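Local coordinates for protein S-adenosylmethionine dependent methyltransferase (Mesorhizobium loti, PDB 3BKW) that probably transfers a methyl group from S-adenosylmethionine to an acceptor substrate, at residues F140-P152 and K189-L201. Sequence-based numbering, arbitrary orientation.
Sequences FVFSTEHPIYMAP and KHHRTVGTTLNAL. With EDO (1,2-ethanediol), chain C; EDO (1,2-ethanediol), chain D; EDO (1,2-ethanediol), chain G.
Lys-189 reaches Glu-145 in a salt bridge, NZ to OE1 at 2.6 Å, OE1 accepting through its syn lone pair, on the side of the other carboxylate oxygen. The lysine leaves its backbone with CG between N and the carbonyl carbon (chi1 57°), and the extended chain beyond CG carries NZ to the carboxylate; the two side chains cross at about a right angle. Lys-189 CD rests against CG of selenomethionine Met-150. The ammonium has two further partners: a water that bridges to Tyr-149 O, and the carboxylate of Asp-181.

Two residues on, at the end of strand 189-191, His-191 lies against helix 147-150. His-191 CE1 stands 3.4 Å from Pro-147 CB, Met-150 CB meets the ring edge near ND1, and Ala-151 CA sits 4.0 Å from the centroid of the His-191 ring, 22° off the normal, a CH-pi contact over one face. NE2 is bonded to Tyr-172 O, whereas ND1 is buried here without a polar partner. SE of Met-150 lies 3.6 Å from His-190 O, and the bend at chi3 turns CE toward the same carbonyl and Arg-192 N.

In this Rossmann-like methyltransferase fold, strand 138-145 is an inner strand of the seven-stranded sheet, between parallel 108-114 and antiparallel 236-242, and helix 194-203 packs on one face of that sheet. The helix starts beside Pro-147, whose CG meets Val-194 CG2 at 3.7 Å with the side chains roughly perpendicular. His-146 caps the other helix: ND1 accepts from Ile-148 N at 3.0 Å, 3° out of the ring plane, while NE2 bonds to Glu-213.

One and two turns into helix 194-203, Thr-197 CG2 and Leu-201 CD1 meet the ring edge of Phe-142, with CE2 4.0 Å from Leu-201 CD1. Phe-142 CD2 lies over the centre of the Phe-140 ring, and Phe-127 of helix 123-133 touches both Phe-140 and Leu-201.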
# COMPACT_ATOMS: atom_id res chain seq x y z
N PHE A 140 10.52 -3.81 -11.94
CA PHE A 140 9.49 -2.99 -12.57
C PHE A 140 9.25 -1.84 -11.59
O PHE A 140 8.84 -2.10 -10.46
CB PHE A 140 8.24 -3.82 -12.83
CG PHE A 140 7.11 -3.08 -13.51
CD1 PHE A 140 7.30 -1.97 -14.35
CD2 PHE A 140 5.82 -3.61 -13.42
CE1 PHE A 140 6.23 -1.34 -15.00
CE2 PHE A 140 4.77 -3.00 -14.08
CZ PHE A 140 4.97 -1.88 -14.86
N VAL A 141 9.56 -0.62 -12.02
CA VAL A 141 9.45 0.56 -11.18
C VAL A 141 8.55 1.54 -11.92
O VAL A 141 8.82 1.91 -13.07
CB VAL A 141 10.83 1.17 -10.91
CG1 VAL A 141 10.72 2.45 -10.07
CG2 VAL A 141 11.73 0.16 -10.21
N PHE A 142 7.45 1.94 -11.28
CA PHE A 142 6.51 2.82 -11.93
C PHE A 142 5.77 3.76 -11.01
O PHE A 142 5.62 3.50 -9.81
CB PHE A 142 5.51 1.97 -12.75
CG PHE A 142 4.59 1.09 -11.92
CD1 PHE A 142 3.33 1.56 -11.54
CD2 PHE A 142 4.96 -0.21 -11.53
CE1 PHE A 142 2.44 0.75 -10.80
CE2 PHE A 142 4.06 -1.03 -10.77
CZ PHE A 142 2.80 -0.53 -10.41
N SER A 143 5.29 4.86 -11.61
CA SER A 143 4.47 5.83 -10.92
C SER A 143 3.11 5.89 -11.58
O SER A 143 2.98 5.73 -12.80
CB SER A 143 5.10 7.21 -10.94
OG SER A 143 5.29 7.67 -12.26
N THR A 144 2.10 6.10 -10.74
CA THR A 144 0.73 6.31 -11.18
C THR A 144 0.09 7.36 -10.29
O THR A 144 0.58 7.66 -9.21
CB THR A 144 -0.14 4.99 -11.11
OG1 THR A 144 -0.03 4.40 -9.80
CG2 THR A 144 0.31 3.96 -12.16
N GLU A 145 -1.03 7.91 -10.73
CA GLU A 145 -1.84 8.75 -9.87
C GLU A 145 -2.32 7.89 -8.71
O GLU A 145 -2.69 6.73 -8.87
CB GLU A 145 -3.05 9.33 -10.59
CG GLU A 145 -2.69 10.49 -11.49
CD GLU A 145 -3.85 11.11 -12.22
OE1 GLU A 145 -5.00 10.90 -11.83
OE2 GLU A 145 -3.57 11.82 -13.19
N HIS A 146 -2.25 8.46 -7.52
CA HIS A 146 -2.63 7.77 -6.28
C HIS A 146 -4.16 7.63 -6.23
O HIS A 146 -4.86 8.53 -6.70
CB HIS A 146 -2.15 8.60 -5.09
CG HIS A 146 -2.17 7.88 -3.78
ND1 HIS A 146 -3.32 7.62 -3.08
CD2 HIS A 146 -1.15 7.39 -3.03
CE1 HIS A 146 -3.02 6.98 -1.96
NE2 HIS A 146 -1.71 6.83 -1.91
N PRO A 147 -4.68 6.49 -5.71
CA PRO A 147 -6.14 6.40 -5.61
C PRO A 147 -6.84 7.50 -4.77
O PRO A 147 -8.00 7.83 -5.03
CB PRO A 147 -6.37 4.97 -5.07
CG PRO A 147 -5.09 4.59 -4.46
CD PRO A 147 -4.03 5.24 -5.26
N ILE A 148 -6.17 8.09 -3.78
CA ILE A 148 -6.73 9.24 -3.04
C ILE A 148 -7.02 10.39 -4.01
O ILE A 148 -8.04 11.05 -3.92
CB ILE A 148 -5.80 9.72 -1.92
CG1 ILE A 148 -5.87 8.73 -0.75
CG2 ILE A 148 -6.20 11.15 -1.44
CD1 ILE A 148 -4.83 8.94 0.31
N TYR A 149 -6.09 10.62 -4.93
CA TYR A 149 -6.21 11.64 -5.94
C TYR A 149 -7.26 11.29 -7.01
O TYR A 149 -8.02 12.17 -7.45
CB TYR A 149 -4.84 11.91 -6.57
CG TYR A 149 -4.82 13.02 -7.58
CD1 TYR A 149 -4.72 14.36 -7.18
CD2 TYR A 149 -4.89 12.75 -8.94
CE1 TYR A 149 -4.70 15.40 -8.13
CE2 TYR A 149 -4.89 13.77 -9.90
CZ TYR A 149 -4.78 15.10 -9.48
OH TYR A 149 -4.79 16.11 -10.42
N MSE A 150 -7.31 10.03 -7.43
CA MSE A 150 -8.25 9.58 -8.48
C MSE A 150 -9.69 9.33 -8.03
O MSE A 150 -10.60 9.42 -8.84
CB MSE A 150 -7.76 8.28 -9.12
CG MSE A 150 -6.45 8.40 -9.85
SE MSE A 150 -6.08 6.76 -10.84
CE MSE A 150 -5.88 5.50 -9.31
N ALA A 151 -9.87 8.95 -6.77
CA ALA A 151 -11.20 8.56 -6.25
C ALA A 151 -12.37 9.53 -6.43
O ALA A 151 -13.43 9.12 -6.89
CB ALA A 151 -11.10 8.20 -4.76
N PRO A 152 -12.19 10.81 -6.05
CA PRO A 152 -13.37 11.68 -5.96
C PRO A 152 -14.14 11.98 -7.26
O PRO A 152 -13.54 12.12 -8.32
CB PRO A 152 -12.82 12.97 -5.34
CG PRO A 152 -11.50 12.62 -4.78
CD PRO A 152 -10.97 11.53 -5.65
N LYS A 189 -9.10 7.62 -16.82
CA LYS A 189 -8.17 6.94 -15.92
C LYS A 189 -8.92 5.86 -15.19
O LYS A 189 -10.15 5.88 -15.14
CB LYS A 189 -7.49 7.91 -14.97
CG LYS A 189 -8.39 8.77 -14.09
CD LYS A 189 -7.51 9.84 -13.45
CE LYS A 189 -8.29 10.88 -12.76
NZ LYS A 189 -7.34 11.98 -12.32
N HIS A 190 -8.18 4.90 -14.64
CA HIS A 190 -8.74 3.73 -13.99
C HIS A 190 -8.39 3.73 -12.54
O HIS A 190 -7.23 3.56 -12.16
CB HIS A 190 -8.26 2.48 -14.72
CG HIS A 190 -8.74 2.46 -16.13
ND1 HIS A 190 -10.00 2.02 -16.47
CD2 HIS A 190 -8.21 2.99 -17.25
CE1 HIS A 190 -10.18 2.19 -17.77
NE2 HIS A 190 -9.10 2.77 -18.26
N HIS A 191 -9.42 3.96 -11.73
CA HIS A 191 -9.27 4.02 -10.30
C HIS A 191 -9.17 2.61 -9.75
O HIS A 191 -10.08 1.79 -9.94
CB HIS A 191 -10.43 4.75 -9.64
CG HIS A 191 -10.36 4.74 -8.16
ND1 HIS A 191 -9.36 5.40 -7.45
CD2 HIS A 191 -11.14 4.14 -7.24
CE1 HIS A 191 -9.55 5.19 -6.16
NE2 HIS A 191 -10.62 4.44 -6.00
N ARG A 192 -8.04 2.35 -9.09
CA ARG A 192 -7.78 1.07 -8.43
C ARG A 192 -7.12 1.44 -7.12
O ARG A 192 -6.22 2.29 -7.10
CB ARG A 192 -6.83 0.20 -9.25
CG ARG A 192 -7.47 -0.43 -10.48
CD ARG A 192 -6.46 -1.22 -11.32
NE ARG A 192 -5.60 -0.35 -12.15
CZ ARG A 192 -5.72 -0.13 -13.47
NH1 ARG A 192 -6.65 -0.74 -14.22
NH2 ARG A 192 -4.84 0.67 -14.06
N THR A 193 -7.51 0.75 -6.04
CA THR A 193 -6.94 1.02 -4.72
C THR A 193 -5.48 0.54 -4.68
O THR A 193 -5.05 -0.24 -5.55
CB THR A 193 -7.76 0.31 -3.61
OG1 THR A 193 -7.61 -1.11 -3.75
CG2 THR A 193 -9.27 0.70 -3.65
N VAL A 194 -4.72 0.99 -3.68
CA VAL A 194 -3.32 0.54 -3.51
C VAL A 194 -3.29 -1.00 -3.38
O VAL A 194 -2.48 -1.66 -4.02
CB VAL A 194 -2.62 1.18 -2.27
CG1 VAL A 194 -1.17 0.68 -2.13
CG2 VAL A 194 -2.65 2.72 -2.34
N GLY A 195 -4.18 -1.56 -2.57
CA GLY A 195 -4.25 -3.02 -2.40
C GLY A 195 -4.50 -3.75 -3.71
O GLY A 195 -3.83 -4.74 -3.99
N THR A 196 -5.43 -3.25 -4.51
CA THR A 196 -5.72 -3.87 -5.81
C THR A 196 -4.47 -3.90 -6.70
O THR A 196 -4.15 -4.91 -7.29
CB THR A 196 -6.86 -3.15 -6.51
OG1 THR A 196 -8.07 -3.36 -5.75
CG2 THR A 196 -7.05 -3.65 -7.96
N THR A 197 -3.77 -2.77 -6.78
CA THR A 197 -2.55 -2.69 -7.58
C THR A 197 -1.49 -3.66 -7.10
O THR A 197 -0.88 -4.37 -7.90
CB THR A 197 -2.00 -1.25 -7.55
OG1 THR A 197 -2.97 -0.40 -8.16
CG2 THR A 197 -0.63 -1.08 -8.24
N LEU A 198 -1.25 -3.67 -5.79
CA LEU A 198 -0.22 -4.55 -5.23
C LEU A 198 -0.58 -6.02 -5.34
O LEU A 198 0.27 -6.85 -5.69
CB LEU A 198 0.07 -4.18 -3.78
CG LEU A 198 0.59 -2.75 -3.55
CD1 LEU A 198 0.80 -2.52 -2.05
CD2 LEU A 198 1.84 -2.43 -4.34
N ASN A 199 -1.84 -6.35 -5.08
CA ASN A 199 -2.30 -7.74 -5.21
C ASN A 199 -2.18 -8.25 -6.64
O ASN A 199 -1.80 -9.39 -6.87
CB ASN A 199 -3.74 -7.87 -4.73
CG ASN A 199 -3.89 -7.67 -3.24
OD1 ASN A 199 -2.92 -7.76 -2.48
ND2 ASN A 199 -5.13 -7.45 -2.81
N ALA A 200 -2.46 -7.37 -7.61
CA ALA A 200 -2.32 -7.70 -9.03
C ALA A 200 -0.85 -7.97 -9.41
O ALA A 200 -0.56 -8.91 -10.15
CB ALA A 200 -2.91 -6.61 -9.89
N LEU A 201 0.07 -7.17 -8.86
CA LEU A 201 1.50 -7.44 -9.05
C LEU A 201 1.90 -8.79 -8.48
O LEU A 201 2.58 -9.57 -9.14
CB LEU A 201 2.35 -6.35 -8.40
CG LEU A 201 2.41 -5.00 -9.11
CD1 LEU A 201 3.01 -3.92 -8.19
CD2 LEU A 201 3.23 -5.13 -10.38
C1 EDO C . -2.70 1.54 -10.96
O1 EDO C . -3.24 0.22 -10.76
C2 EDO C . -3.75 2.64 -10.69
O2 EDO C . -4.65 2.80 -11.78
C1 EDO D . -10.54 -0.86 -12.88
O1 EDO D . -10.24 0.39 -12.25
C2 EDO D . -10.52 -0.66 -14.39
O2 EDO D . -11.47 0.35 -14.80
C1 EDO G . -3.05 -12.48 -4.95
O1 EDO G . -1.98 -11.64 -5.35
C2 EDO G . -3.82 -11.82 -3.82
O2 EDO G . -2.90 -11.44 -2.80
O HOH W 1 -8.61 12.99 -9.98